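Local coordinates for autoinducer 2-binding protein LsrB (Clostridium saccharobutylicum DSM 13864, PDB 6DSP) that binds the quorum-sensing signal autoinducer 2 in its cyclic tetrahydroxytetrahydrofuran form, as a receptor of the periplasmic solute-binding protein family, at residues W50-D55 with G280-Y285; A153-W158 with Q187-D192; H159-T164 with S196-E201; L240-V245 with I264-G269; N312-P317 with V328-E333. One frame throughout, in Å; residues are numbered along the deposited sequence.

Contact 1. Residues W50-D55 with G280-Y285; sequences WGFKVD and GCYMAY
Phe-52 and Tyr-285 form an offset stack, their rings tilted by only 9° with centroids 4.2 Å apart. The overlap is displaced so far that Tyr-285 CB sits over the middle of the Phe-52 ring, 3.7 Å from its centroid, as a CH-pi donor, while Phe-52 CD1 lies over the Tyr-285 ring. Phe-52 reaches this place with CG lodged between its backbone N and carbonyl carbon (chi1 66°), which sends the ring toward helix 273-288. Trp-50 meets the helix one turn back in a different way. The edge of Tyr-282 points into its six-membered ring in a T-shaped pair, planes 64° apart; Tyr-282 CD1 comes within 3.6 Å of Trp-50 CD2, and Tyr-282 CB adds a second CH-pi contact over the indole. The indole N-H is bonded to the carbonyl of Pro-302, which limits the rotation of the ring. Beyond the aromatic group, Val-54 CG1 touches Cys-281 SG at 3.9 Å. No hydrogen bond crosses the interface, so apolar and aromatic contacts carry it. This is helix-on-sheet packing of an alpha/beta lobe: helix 273-288 lies against edge strand 53-56 and its neighbour 23-27 in a periplasmic binding protein fold.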
# COMPACT_ATOMS: atom_id res chain seq x y z
N TRP A 50 13.59 -19.50 -6.89
CA TRP A 50 12.66 -20.54 -6.47
C TRP A 50 12.27 -21.49 -7.59
O TRP A 50 11.77 -22.57 -7.30
CB TRP A 50 11.40 -19.90 -5.91
CG TRP A 50 11.60 -19.18 -4.59
CD1 TRP A 50 12.43 -19.54 -3.58
CD2 TRP A 50 10.91 -17.99 -4.15
NE1 TRP A 50 12.31 -18.64 -2.53
CE2 TRP A 50 11.38 -17.69 -2.86
CE3 TRP A 50 9.95 -17.16 -4.73
CZ2 TRP A 50 10.92 -16.58 -2.13
CZ3 TRP A 50 9.47 -16.06 -4.00
CH2 TRP A 50 9.97 -15.78 -2.71
N GLY A 51 12.49 -21.11 -8.84
CA GLY A 51 12.20 -22.01 -9.95
C GLY A 51 10.80 -21.97 -10.51
O GLY A 51 10.31 -23.00 -11.00
N PHE A 52 10.12 -20.82 -10.46
CA PHE A 52 8.83 -20.69 -11.13
C PHE A 52 8.78 -19.33 -11.79
O PHE A 52 9.60 -18.45 -11.53
CB PHE A 52 7.66 -20.94 -10.18
CG PHE A 52 7.51 -19.92 -9.09
CD1 PHE A 52 8.11 -20.10 -7.84
CD2 PHE A 52 6.73 -18.78 -9.29
CE1 PHE A 52 7.96 -19.16 -6.82
CE2 PHE A 52 6.56 -17.83 -8.27
CZ PHE A 52 7.17 -18.02 -7.03
N LYS A 53 7.80 -19.16 -12.67
CA LYS A 53 7.65 -17.94 -13.45
C LYS A 53 6.65 -17.00 -12.80
O LYS A 53 5.56 -17.41 -12.39
CB LYS A 53 7.14 -18.27 -14.85
CG LYS A 53 7.04 -17.07 -15.75
CD LYS A 53 8.42 -16.45 -15.93
CE LYS A 53 8.37 -15.12 -16.67
NZ LYS A 53 9.76 -14.67 -16.96
N VAL A 54 6.99 -15.72 -12.77
CA VAL A 54 6.06 -14.66 -12.41
C VAL A 54 5.84 -13.80 -13.64
O VAL A 54 6.79 -13.20 -14.16
CB VAL A 54 6.61 -13.81 -11.25
CG1 VAL A 54 5.70 -12.58 -11.04
CG2 VAL A 54 6.68 -14.66 -9.99
N ASP A 55 4.60 -13.78 -14.12
CA ASP A 55 4.20 -12.96 -15.26
C ASP A 55 3.57 -11.67 -14.73
O ASP A 55 2.44 -11.68 -14.25
CB ASP A 55 3.24 -13.75 -16.15
CG ASP A 55 2.75 -12.95 -17.36
OD1 ASP A 55 3.30 -11.87 -17.65
OD2 ASP A 55 1.82 -13.43 -18.02
N GLY A 280 4.04 -12.80 -1.79
CA GLY A 280 2.73 -13.04 -2.35
C GLY A 280 2.77 -14.05 -3.47
O GLY A 280 1.95 -14.98 -3.53
N CYS A 281 3.75 -13.91 -4.35
CA CYS A 281 3.89 -14.87 -5.44
C CYS A 281 4.29 -16.24 -4.94
O CYS A 281 3.82 -17.26 -5.46
CB CYS A 281 4.90 -14.36 -6.46
SG CYS A 281 4.31 -12.92 -7.38
N TYR A 282 5.14 -16.30 -3.90
CA TYR A 282 5.49 -17.60 -3.33
C TYR A 282 4.27 -18.31 -2.75
O TYR A 282 4.09 -19.53 -2.95
CB TYR A 282 6.56 -17.46 -2.23
CG TYR A 282 7.03 -18.84 -1.81
CD1 TYR A 282 8.05 -19.48 -2.49
CD2 TYR A 282 6.39 -19.53 -0.78
CE1 TYR A 282 8.46 -20.76 -2.15
CE2 TYR A 282 6.80 -20.83 -0.42
CZ TYR A 282 7.84 -21.43 -1.12
OH TYR A 282 8.28 -22.70 -0.80
N MET A 283 3.42 -17.59 -2.01
CA MET A 283 2.23 -18.23 -1.44
C MET A 283 1.33 -18.77 -2.55
O MET A 283 0.79 -19.87 -2.42
CB MET A 283 1.47 -17.25 -0.55
CG MET A 283 2.27 -16.83 0.71
SD MET A 283 2.89 -18.23 1.72
CE MET A 283 1.33 -19.02 2.15
N ALA A 284 1.14 -17.98 -3.62
CA ALA A 284 0.35 -18.46 -4.75
C ALA A 284 0.96 -19.73 -5.37
O ALA A 284 0.25 -20.69 -5.63
CB ALA A 284 0.24 -17.36 -5.78
N TYR A 285 2.28 -19.73 -5.58
CA TYR A 285 2.97 -20.89 -6.14
C TYR A 285 2.87 -22.09 -5.22
O TYR A 285 2.65 -23.22 -5.66
CB TYR A 285 4.43 -20.51 -6.36
CG TYR A 285 5.39 -21.67 -6.40
CD1 TYR A 285 5.55 -22.42 -7.56
CD2 TYR A 285 6.18 -21.97 -5.30
CE1 TYR A 285 6.45 -23.49 -7.61
CE2 TYR A 285 7.09 -23.03 -5.34
CZ TYR A 285 7.21 -23.78 -6.49
OH TYR A 285 8.11 -24.82 -6.52

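Contact 2. Residues A153-W158 with Q187-D192; sequences AIKYCW and QNVAPD
Three backbone hydrogen bonds join 154-156 to 187-189 as parallel strands. Gln-187 N gives to Ile-154 O at 2.8 Å, Tyr-156 N gives to Gln-187 O, and Val-189 N gives to Tyr-156 O. CA-H...O contacts from Lys-155 and Asn-188 fill in between. The two strands are those of a right-handed beta-alpha-beta crossover through helix 166-182, the repeating unit of this Rossmann-like lobe, with strand 187-195 at the sheet edge. Side chains pack on both faces. On the face of Lys-155 and Gln-187 the two side chains lie side by side, pointing the same way, and the aliphatic part of Lys-155 crosses Val-189 CG1, 3.8 Å from Lys-155 CB; the ammonium goes on to a salt bridge with Asp-216. On the other face Asn-188 CA sits over the Tyr-156 ring, 4.0 Å from its centroid, in a CH-pi contact. Asn-188, with CG anti to its N (chi1 -175°), brings OD1 to Ala-190 N, two residues on, at 2.9 Å, an Asx turn, while ND2 serves both a water and Glu-176. That water also accepts from Trp-158 N and donates to Ala-190 O. Glu-176 additionally receives bonds from Tyr-156 OH and Trp-158 NE1.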
# COMPACT_ATOMS: atom_id res chain seq x y z
N ALA A 153 -3.57 23.20 17.59
CA ALA A 153 -4.74 22.84 16.78
C ALA A 153 -4.28 22.61 15.34
O ALA A 153 -4.57 23.38 14.42
CB ALA A 153 -5.81 23.92 16.88
N ILE A 154 -3.50 21.54 15.17
CA ILE A 154 -2.89 21.21 13.88
C ILE A 154 -3.98 21.02 12.83
O ILE A 154 -4.89 20.20 13.00
CB ILE A 154 -2.05 19.92 14.04
CG1 ILE A 154 -0.86 20.09 15.01
CG2 ILE A 154 -1.62 19.33 12.66
CD1 ILE A 154 0.12 21.19 14.63
N LYS A 155 -3.86 21.74 11.72
CA LYS A 155 -4.77 21.62 10.60
C LYS A 155 -4.21 20.58 9.63
O LYS A 155 -3.04 20.66 9.23
CB LYS A 155 -4.90 22.96 9.89
CG LYS A 155 -5.74 23.98 10.67
CD LYS A 155 -5.96 25.26 9.87
CE LYS A 155 -6.95 26.15 10.57
NZ LYS A 155 -7.29 27.37 9.80
N TYR A 156 -5.03 19.60 9.28
CA TYR A 156 -4.50 18.51 8.45
C TYR A 156 -5.59 17.95 7.54
O TYR A 156 -6.78 18.23 7.70
CB TYR A 156 -3.92 17.38 9.31
CG TYR A 156 -5.00 16.55 9.95
CD1 TYR A 156 -5.65 16.97 11.13
CD2 TYR A 156 -5.39 15.36 9.38
CE1 TYR A 156 -6.66 16.21 11.67
CE2 TYR A 156 -6.40 14.60 9.93
CZ TYR A 156 -7.03 15.03 11.04
OH TYR A 156 -8.03 14.26 11.58
N CYS A 157 -5.16 17.13 6.59
CA CYS A 157 -6.11 16.28 5.86
C CYS A 157 -5.35 15.11 5.28
O CYS A 157 -4.12 15.04 5.36
CB CYS A 157 -6.85 17.06 4.74
SG CYS A 157 -5.87 17.50 3.30
N TRP A 158 -6.11 14.20 4.67
CA TRP A 158 -5.58 13.02 3.99
C TRP A 158 -5.70 13.20 2.48
O TRP A 158 -6.69 13.77 1.98
CB TRP A 158 -6.37 11.76 4.38
CG TRP A 158 -6.30 11.40 5.83
CD1 TRP A 158 -6.96 12.02 6.86
CD2 TRP A 158 -5.59 10.31 6.41
NE1 TRP A 158 -6.66 11.39 8.05
CE2 TRP A 158 -5.83 10.33 7.80
CE3 TRP A 158 -4.77 9.31 5.88
CZ2 TRP A 158 -5.24 9.40 8.67
CZ3 TRP A 158 -4.20 8.39 6.73
CH2 TRP A 158 -4.45 8.43 8.10
N GLN A 187 -7.48 19.49 13.70
CA GLN A 187 -8.66 19.81 12.91
C GLN A 187 -8.46 19.25 11.51
O GLN A 187 -7.55 19.66 10.79
CB GLN A 187 -8.84 21.33 12.81
CG GLN A 187 -9.06 21.99 14.18
CD GLN A 187 -9.18 23.50 14.08
OE1 GLN A 187 -9.26 24.05 12.98
NE2 GLN A 187 -9.22 24.17 15.22
N ASN A 188 -9.34 18.35 11.11
CA ASN A 188 -9.30 17.84 9.75
C ASN A 188 -10.01 18.88 8.88
O ASN A 188 -11.23 19.06 8.98
CB ASN A 188 -9.97 16.47 9.66
CG ASN A 188 -9.84 15.86 8.28
OD1 ASN A 188 -9.77 16.57 7.28
ND2 ASN A 188 -9.80 14.53 8.22
N VAL A 189 -9.24 19.59 8.05
CA VAL A 189 -9.81 20.68 7.26
C VAL A 189 -10.51 20.20 5.99
O VAL A 189 -11.08 21.03 5.26
CB VAL A 189 -8.77 21.78 6.95
CG1 VAL A 189 -8.25 22.37 8.24
CG2 VAL A 189 -7.58 21.25 6.13
N ALA A 190 -10.47 18.91 5.68
CA ALA A 190 -11.12 18.37 4.47
C ALA A 190 -11.50 16.93 4.75
O ALA A 190 -10.87 15.99 4.24
CB ALA A 190 -10.19 18.50 3.27
N PRO A 191 -12.54 16.71 5.56
CA PRO A 191 -12.87 15.33 5.98
C PRO A 191 -13.29 14.40 4.86
O PRO A 191 -13.22 13.18 5.05
CB PRO A 191 -13.97 15.51 7.03
CG PRO A 191 -14.41 16.92 6.94
CD PRO A 191 -13.38 17.73 6.21
N ASP A 192 -13.69 14.91 3.69
CA ASP A 192 -13.99 14.02 2.56
C ASP A 192 -12.74 13.33 2.04
O ASP A 192 -12.85 12.32 1.33
CB ASP A 192 -14.55 14.83 1.39
CG ASP A 192 -16.01 15.21 1.55
OD1 ASP A 192 -16.68 14.76 2.50
OD2 ASP A 192 -16.49 15.97 0.67
O HOH W 1 -8.98 14.15 5.21

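Contact 3. Residues H159-T164 with S196-E201; sequences HYSNAT and SNQDAE
His-159 NE2 and Ser-196 OG share a hydrogen bond of 2.8 Å, the hydroxyl lying at the imidazole edge. The ring reaches it because CG is anti to the backbone N (chi1 174°), and ND1 at the other side of the ring is bonded to Gln-231, so both ring nitrogens are engaged. Two backbone bonds follow. Ser-196 N gives to Tyr-160 O at 3.0 Å, almost in line with the carbonyl, whereas Asn-197 N uses an in-plane lone pair of Ser-161 O at 2.9 Å. Ser-196 O is taken by Asp-199 N, closing the type I' turn 196-199. Farther along, Ser-161 CB packs on Gln-198 CG at 3.5 Å, and two waters bridge the polar ends beside it. One donates to Ser-161 OG and, weakly, to Gln-198 OE1; the other accepts from Asn-162 ND2 at 2.9 Å and donates to the same OE1. Ser-161 OG is also bonded to the ligand-pocket residue Gln-168, while Asn-162 OD1 accepts from Thr-164 N in an Asx turn and also from Val-165 N. The Gln-198 side chain lies about 4 Å from the bound autoinducer. The contact joins the C-terminal ends of neighbouring parallel strands 155-160 and 187-195, where the chain turns toward helices 166-182 and 200-213; the latter helix packs against His-159 and Ser-196.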
# COMPACT_ATOMS: atom_id res chain seq x y z
N HIS A 159 -4.67 12.77 1.75
CA HIS A 159 -4.62 12.80 0.28
C HIS A 159 -4.15 11.42 -0.17
O HIS A 159 -3.01 11.02 0.10
CB HIS A 159 -3.64 13.89 -0.20
CG HIS A 159 -3.40 13.90 -1.68
ND1 HIS A 159 -2.45 14.71 -2.27
CD2 HIS A 159 -3.95 13.17 -2.69
CE1 HIS A 159 -2.43 14.49 -3.58
NE2 HIS A 159 -3.33 13.56 -3.86
N TYR A 160 -5.04 10.66 -0.80
CA TYR A 160 -4.65 9.32 -1.25
C TYR A 160 -5.37 9.01 -2.57
O TYR A 160 -5.78 9.91 -3.30
CB TYR A 160 -4.76 8.30 -0.12
CG TYR A 160 -6.08 8.12 0.59
CD1 TYR A 160 -6.48 9.00 1.59
CD2 TYR A 160 -6.88 7.02 0.31
CE1 TYR A 160 -7.65 8.76 2.31
CE2 TYR A 160 -8.06 6.81 1.01
CZ TYR A 160 -8.43 7.68 2.01
OH TYR A 160 -9.56 7.47 2.74
N SER A 161 -5.48 7.71 -2.89
CA SER A 161 -5.91 7.31 -4.23
C SER A 161 -7.40 7.47 -4.47
O SER A 161 -7.81 8.14 -5.41
CB SER A 161 -5.45 5.89 -4.51
OG SER A 161 -6.04 4.96 -3.61
N ASN A 162 -8.23 6.79 -3.68
CA ASN A 162 -9.66 6.76 -3.97
C ASN A 162 -10.41 6.29 -2.72
O ASN A 162 -9.81 5.73 -1.79
CB ASN A 162 -9.98 5.90 -5.22
CG ASN A 162 -9.82 4.39 -4.95
OD1 ASN A 162 -10.56 3.83 -4.17
ND2 ASN A 162 -8.81 3.75 -5.57
N ALA A 163 -11.73 6.50 -2.73
CA ALA A 163 -12.58 6.33 -1.56
C ALA A 163 -12.95 4.87 -1.29
O ALA A 163 -13.58 4.61 -0.26
CB ALA A 163 -13.86 7.13 -1.74
N THR A 164 -12.62 3.91 -2.18
CA THR A 164 -13.08 2.53 -1.97
C THR A 164 -11.97 1.51 -1.79
O THR A 164 -12.25 0.45 -1.25
CB THR A 164 -14.00 2.05 -3.10
OG1 THR A 164 -13.25 1.94 -4.30
CG2 THR A 164 -15.15 3.02 -3.28
N SER A 196 -6.47 11.40 -5.77
CA SER A 196 -5.79 11.64 -7.05
C SER A 196 -5.67 10.40 -7.93
O SER A 196 -5.05 10.48 -9.00
CB SER A 196 -4.44 12.35 -6.87
OG SER A 196 -3.65 11.71 -5.88
N ASN A 197 -6.30 9.30 -7.55
CA ASN A 197 -6.58 8.21 -8.48
C ASN A 197 -5.34 7.53 -9.01
O ASN A 197 -5.39 6.88 -10.07
CB ASN A 197 -7.52 8.67 -9.61
CG ASN A 197 -8.74 9.33 -9.04
OD1 ASN A 197 -9.49 8.70 -8.35
ND2 ASN A 197 -8.92 10.60 -9.32
N GLN A 198 -4.23 7.65 -8.30
CA GLN A 198 -2.94 7.08 -8.68
C GLN A 198 -2.45 7.59 -10.02
O GLN A 198 -1.63 6.93 -10.67
CB GLN A 198 -2.94 5.55 -8.60
CG GLN A 198 -3.31 5.09 -7.21
CD GLN A 198 -3.39 3.61 -7.05
OE1 GLN A 198 -4.45 3.01 -7.22
NE2 GLN A 198 -2.25 2.99 -6.78
N ASP A 199 -2.90 8.76 -10.43
CA ASP A 199 -2.44 9.38 -11.66
C ASP A 199 -1.38 10.42 -11.28
O ASP A 199 -1.67 11.35 -10.53
CB ASP A 199 -3.63 10.03 -12.35
CG ASP A 199 -3.24 10.62 -13.66
OD1 ASP A 199 -2.56 11.65 -13.69
OD2 ASP A 199 -3.50 9.96 -14.67
N ALA A 200 -0.15 10.23 -11.77
CA ALA A 200 0.96 11.04 -11.31
C ALA A 200 0.73 12.53 -11.57
O ALA A 200 0.99 13.36 -10.68
CB ALA A 200 2.26 10.54 -11.96
N GLU A 201 0.24 12.89 -12.75
CA GLU A 201 0.00 14.30 -13.03
C GLU A 201 -1.15 14.85 -12.19
O GLU A 201 -1.09 15.98 -11.69
CB GLU A 201 -0.23 14.54 -14.53
CG GLU A 201 0.97 14.18 -15.46
CD GLU A 201 2.16 15.12 -15.34
OE1 GLU A 201 2.60 15.71 -16.34
OE2 GLU A 201 2.69 15.27 -14.23
O HOH W 2 -5.37 2.43 -4.61
O HOH W 3 -6.78 4.66 -7.45

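Contact 4. Residues L240-V245 with I264-G269; sequences LTAKNV and ILTRWG
Ile-264 folds its chain back with two successive turns of the same sense (chi1 -53°, chi2 -57°), which swings CD1 to within 3.4 Å of Leu-240 O although its CB starts off away from the 240-245 loop. Thr-266 OG1 stands beside its backbone N, anti to the carbonyl carbon (chi1 -56°), a setting that places it 3.7 Å from Ala-242 CB. Ala-242 is the centre of the contact: its methyl points at the other segment and also rests near Leu-265 CA, 4.0 Å away. The loop around it is held in shape from within. Thr-241 OG1 accepts from Lys-243 N in an ST turn, and Asn-244 OD1 offers an in-plane lone pair to Thr-241 N at 2.9 Å. The loop between helix 227-237 and strand 246-249 here meets the segment leading into strand 268-270. Ile-264 also packs on helix 227-237, and Thr-266 touches helix 127-144. Ala-242 N comes near Ile-264 O but is not aimed at it, and no bond forms; Ala-242 is backbone-bonded to Gly-263, just before the second segment. The direct contacts are thus van der Waals, while one water bridges the segments and satisfies two carbonyls, donating to Val-245 O and Ile-264 O, 2.7 Å from each.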
# COMPACT_ATOMS: atom_id res chain seq x y z
N LEU A 240 7.43 26.03 -1.41
CA LEU A 240 7.43 25.65 -0.01
C LEU A 240 8.52 24.63 0.29
O LEU A 240 8.99 23.90 -0.59
CB LEU A 240 6.09 25.02 0.37
CG LEU A 240 4.85 25.87 0.06
CD1 LEU A 240 3.59 25.14 0.45
CD2 LEU A 240 4.89 27.22 0.76
N THR A 241 8.91 24.59 1.56
CA THR A 241 9.80 23.55 2.08
C THR A 241 9.16 22.92 3.30
O THR A 241 8.05 23.28 3.72
CB THR A 241 11.14 24.15 2.51
OG1 THR A 241 10.92 24.92 3.70
CG2 THR A 241 11.73 25.00 1.42
N ALA A 242 9.87 21.92 3.86
CA ALA A 242 9.44 21.27 5.09
C ALA A 242 9.28 22.26 6.24
O ALA A 242 8.59 21.95 7.21
CB ALA A 242 10.46 20.21 5.48
N LYS A 243 9.88 23.45 6.15
CA LYS A 243 9.68 24.43 7.21
C LYS A 243 8.32 25.10 7.13
O LYS A 243 7.86 25.66 8.14
CB LYS A 243 10.83 25.45 7.18
CG LYS A 243 12.14 24.81 7.57
CD LYS A 243 11.99 24.11 8.93
CE LYS A 243 13.31 23.89 9.65
NZ LYS A 243 13.08 23.09 10.88
N ASN A 244 7.67 25.09 5.96
CA ASN A 244 6.37 25.72 5.77
C ASN A 244 5.22 24.79 6.07
O ASN A 244 4.22 25.22 6.65
CB ASN A 244 6.20 26.17 4.32
CG ASN A 244 7.23 27.20 3.91
OD1 ASN A 244 8.09 26.92 3.08
ND2 ASN A 244 7.12 28.39 4.45
N VAL A 245 5.33 23.52 5.68
CA VAL A 245 4.22 22.58 5.76
C VAL A 245 4.80 21.19 5.92
O VAL A 245 5.90 20.90 5.42
CB VAL A 245 3.33 22.68 4.49
CG1 VAL A 245 4.13 22.27 3.22
CG2 VAL A 245 2.09 21.81 4.64
N ILE A 264 12.07 19.36 0.82
CA ILE A 264 10.63 19.52 0.67
C ILE A 264 9.89 18.76 1.76
O ILE A 264 8.80 19.19 2.17
CB ILE A 264 10.16 19.06 -0.74
CG1 ILE A 264 10.96 19.76 -1.84
CG2 ILE A 264 8.65 19.29 -0.90
CD1 ILE A 264 10.87 21.27 -1.75
N LEU A 265 10.41 17.61 2.19
CA LEU A 265 9.82 16.87 3.30
C LEU A 265 10.94 16.23 4.11
O LEU A 265 12.02 15.94 3.59
CB LEU A 265 8.79 15.80 2.86
CG LEU A 265 9.32 14.44 2.38
CD1 LEU A 265 8.17 13.43 2.25
CD2 LEU A 265 10.02 14.57 1.04
N THR A 266 10.63 15.93 5.36
CA THR A 266 11.60 15.36 6.27
C THR A 266 11.54 13.85 6.34
O THR A 266 12.57 13.21 6.52
CB THR A 266 11.33 15.92 7.69
OG1 THR A 266 11.36 17.36 7.64
CG2 THR A 266 12.35 15.42 8.69
N ARG A 267 10.34 13.26 6.23
CA ARG A 267 10.16 11.90 6.71
C ARG A 267 8.97 11.28 6.00
O ARG A 267 7.94 11.93 5.84
CB ARG A 267 9.91 11.95 8.23
CG ARG A 267 9.58 10.62 8.88
CD ARG A 267 9.38 10.82 10.39
NE ARG A 267 10.63 11.04 11.12
CZ ARG A 267 11.09 12.23 11.51
NH1 ARG A 267 10.41 13.35 11.21
NH2 ARG A 267 12.23 12.31 12.19
N TRP A 268 9.11 10.01 5.62
CA TRP A 268 8.00 9.23 5.05
C TRP A 268 8.33 7.78 5.34
O TRP A 268 9.38 7.48 5.90
CB TRP A 268 7.83 9.52 3.54
CG TRP A 268 8.89 8.90 2.68
CD1 TRP A 268 8.75 7.79 1.91
CD2 TRP A 268 10.24 9.36 2.49
NE1 TRP A 268 9.91 7.52 1.26
CE2 TRP A 268 10.86 8.45 1.61
CE3 TRP A 268 10.99 10.44 3.00
CZ2 TRP A 268 12.20 8.57 1.23
CZ3 TRP A 268 12.32 10.57 2.61
CH2 TRP A 268 12.91 9.64 1.73
N GLY A 269 7.43 6.87 4.96
CA GLY A 269 7.65 5.47 5.27
C GLY A 269 7.30 4.52 4.14
O GLY A 269 6.68 4.88 3.14
O HOH W 4 6.93 18.75 4.12

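Contact 5. Residues N312-P317 with V328-E333; sequences NSVLDP and VVLLPE
Val-328 fits among three residues of the 312-315 turn. Its CG1 meets Val-314 CG2 at 3.8 Å as the two side chains slide past each other from opposite directions. Its CG2 lies 3.9 Å from Leu-315 CD1 and also touches the amide oxygen of Asn-312. Two residues on along the strand, Leu-330 faces the same turn: its CD1 reaches Val-314 CG2 at 4.0 Å, and its CD2 packs against Leu-315 CD2 at the same separation. The interface is wholly one of van der Waals contacts, with no hydrogen bond across it. Val-328 spreads both methyls toward the turn because CG1 stands anti to the backbone N (chi1 173°) and CG2 beside it. A 3-10 bond from Leu-315 N to Asn-312 O, 3.1 Å long, closes the turn, and the side chains of Val-314 and Leu-315 bear on the strand together. Asn-312 is set in place by its amide: ND2 gives to Ser-326 OG, and OD1 accepts from Arg-118 NH2. Strand 327-330 runs between strands 120-123 and 305-311 in the mixed sheet; Leu-315 also touches Met-121 and Ser-123, so the turn after strand 305-311 folds back over this sheet, while helix 273-288 packs against Val-329 from the other face.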
# COMPACT_ATOMS: atom_id res chain seq x y z
N ASN A 312 -8.12 -13.75 9.08
CA ASN A 312 -8.46 -12.55 8.32
C ASN A 312 -8.72 -11.35 9.23
O ASN A 312 -8.48 -10.20 8.83
CB ASN A 312 -9.70 -12.82 7.49
CG ASN A 312 -9.40 -13.73 6.32
OD1 ASN A 312 -8.31 -13.69 5.75
ND2 ASN A 312 -10.36 -14.57 5.99
N SER A 313 -9.19 -11.59 10.45
CA SER A 313 -9.52 -10.49 11.33
C SER A 313 -8.29 -9.72 11.83
O SER A 313 -8.48 -8.65 12.42
CB SER A 313 -10.36 -10.99 12.50
OG SER A 313 -9.68 -12.01 13.21
N VAL A 314 -7.05 -10.17 11.57
CA VAL A 314 -5.92 -9.29 11.87
C VAL A 314 -5.95 -8.00 11.05
O VAL A 314 -5.35 -7.00 11.46
CB VAL A 314 -4.55 -10.00 11.74
CG1 VAL A 314 -4.48 -11.24 12.61
CG2 VAL A 314 -4.15 -10.30 10.27
N LEU A 315 -6.62 -8.01 9.90
CA LEU A 315 -6.73 -6.80 9.09
C LEU A 315 -8.07 -6.07 9.26
O LEU A 315 -8.23 -4.96 8.72
CB LEU A 315 -6.52 -7.12 7.60
CG LEU A 315 -5.14 -7.70 7.22
CD1 LEU A 315 -5.06 -7.87 5.71
CD2 LEU A 315 -4.00 -6.83 7.70
N ASP A 316 -9.03 -6.65 9.97
CA ASP A 316 -10.36 -6.06 10.13
C ASP A 316 -11.03 -6.88 11.22
O ASP A 316 -11.35 -8.03 10.99
CB ASP A 316 -11.17 -6.18 8.83
CG ASP A 316 -12.57 -5.57 8.95
OD1 ASP A 316 -13.01 -5.27 10.08
OD2 ASP A 316 -13.23 -5.35 7.91
N PRO A 317 -11.26 -6.32 12.41
CA PRO A 317 -11.83 -7.12 13.49
C PRO A 317 -13.21 -7.66 13.17
O PRO A 317 -13.64 -8.61 13.82
CB PRO A 317 -11.87 -6.15 14.67
CG PRO A 317 -11.14 -4.97 14.27
CD PRO A 317 -10.95 -4.94 12.81
N VAL A 328 -4.05 -14.46 6.33
CA VAL A 328 -3.18 -13.31 6.07
C VAL A 328 -1.77 -13.61 6.56
O VAL A 328 -1.58 -14.12 7.67
CB VAL A 328 -3.74 -12.07 6.82
CG1 VAL A 328 -2.78 -10.88 6.74
CG2 VAL A 328 -5.13 -11.71 6.34
N VAL A 329 -0.77 -13.23 5.77
CA VAL A 329 0.62 -13.21 6.20
C VAL A 329 1.02 -11.75 6.32
O VAL A 329 0.79 -10.96 5.40
CB VAL A 329 1.52 -13.94 5.18
CG1 VAL A 329 2.98 -13.71 5.49
CG2 VAL A 329 1.18 -15.43 5.17
N LEU A 330 1.59 -11.37 7.47
CA LEU A 330 2.01 -10.00 7.75
C LEU A 330 3.52 -9.84 7.60
O LEU A 330 4.29 -10.65 8.12
CB LEU A 330 1.62 -9.64 9.20
CG LEU A 330 0.11 -9.46 9.41
CD1 LEU A 330 -0.26 -9.48 10.90
CD2 LEU A 330 -0.39 -8.19 8.73
N LEU A 331 3.95 -8.75 6.96
CA LEU A 331 5.37 -8.42 6.98
C LEU A 331 5.80 -8.12 8.41
O LEU A 331 5.07 -7.46 9.17
CB LEU A 331 5.62 -7.18 6.15
CG LEU A 331 5.44 -7.33 4.64
CD1 LEU A 331 5.93 -6.05 3.99
CD2 LEU A 331 6.18 -8.55 4.09
N PRO A 332 7.00 -8.56 8.82
CA PRO A 332 7.45 -8.32 10.19
C PRO A 332 7.89 -6.90 10.49
O PRO A 332 8.02 -6.55 11.66
CB PRO A 332 8.64 -9.29 10.34
CG PRO A 332 9.16 -9.47 8.97
CD PRO A 332 7.92 -9.45 8.08
N GLU A 333 8.17 -6.08 9.49
CA GLU A 333 8.63 -4.74 9.83
C GLU A 333 8.21 -3.75 8.76
O GLU A 333 7.95 -4.10 7.61
CB GLU A 333 10.13 -4.66 10.12
CG GLU A 333 11.00 -4.63 8.91
CD GLU A 333 12.47 -4.75 9.27
OE1 GLU A 333 12.78 -5.03 10.44
OE2 GLU A 333 13.32 -4.56 8.37

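How the contacts relate
Contacts 1 and 5 belong to one sheet, whose edge strand 53-56 and inner strand 327-330 they use, and helix 273-288 reaches both; their nearest atoms are about 5 Å apart. Contacts 2 and 3 share strand 155-160 in the other lobe, following each other along it with centres 18 Å apart. Contact 4 lies in that lobe too, about 7 Å from contact 2 at the nearest atoms. The ligand bears most closely on contact 3, where the side chain of Gln-198 is about 4 Å away; those of Trp-158 (contact 2), Leu-315 (contact 5) and Leu-265 (contact 4) are about 10, 12 and 13 Å from it. Contacts 1 and 2 are farthest apart, 42 Å between centres.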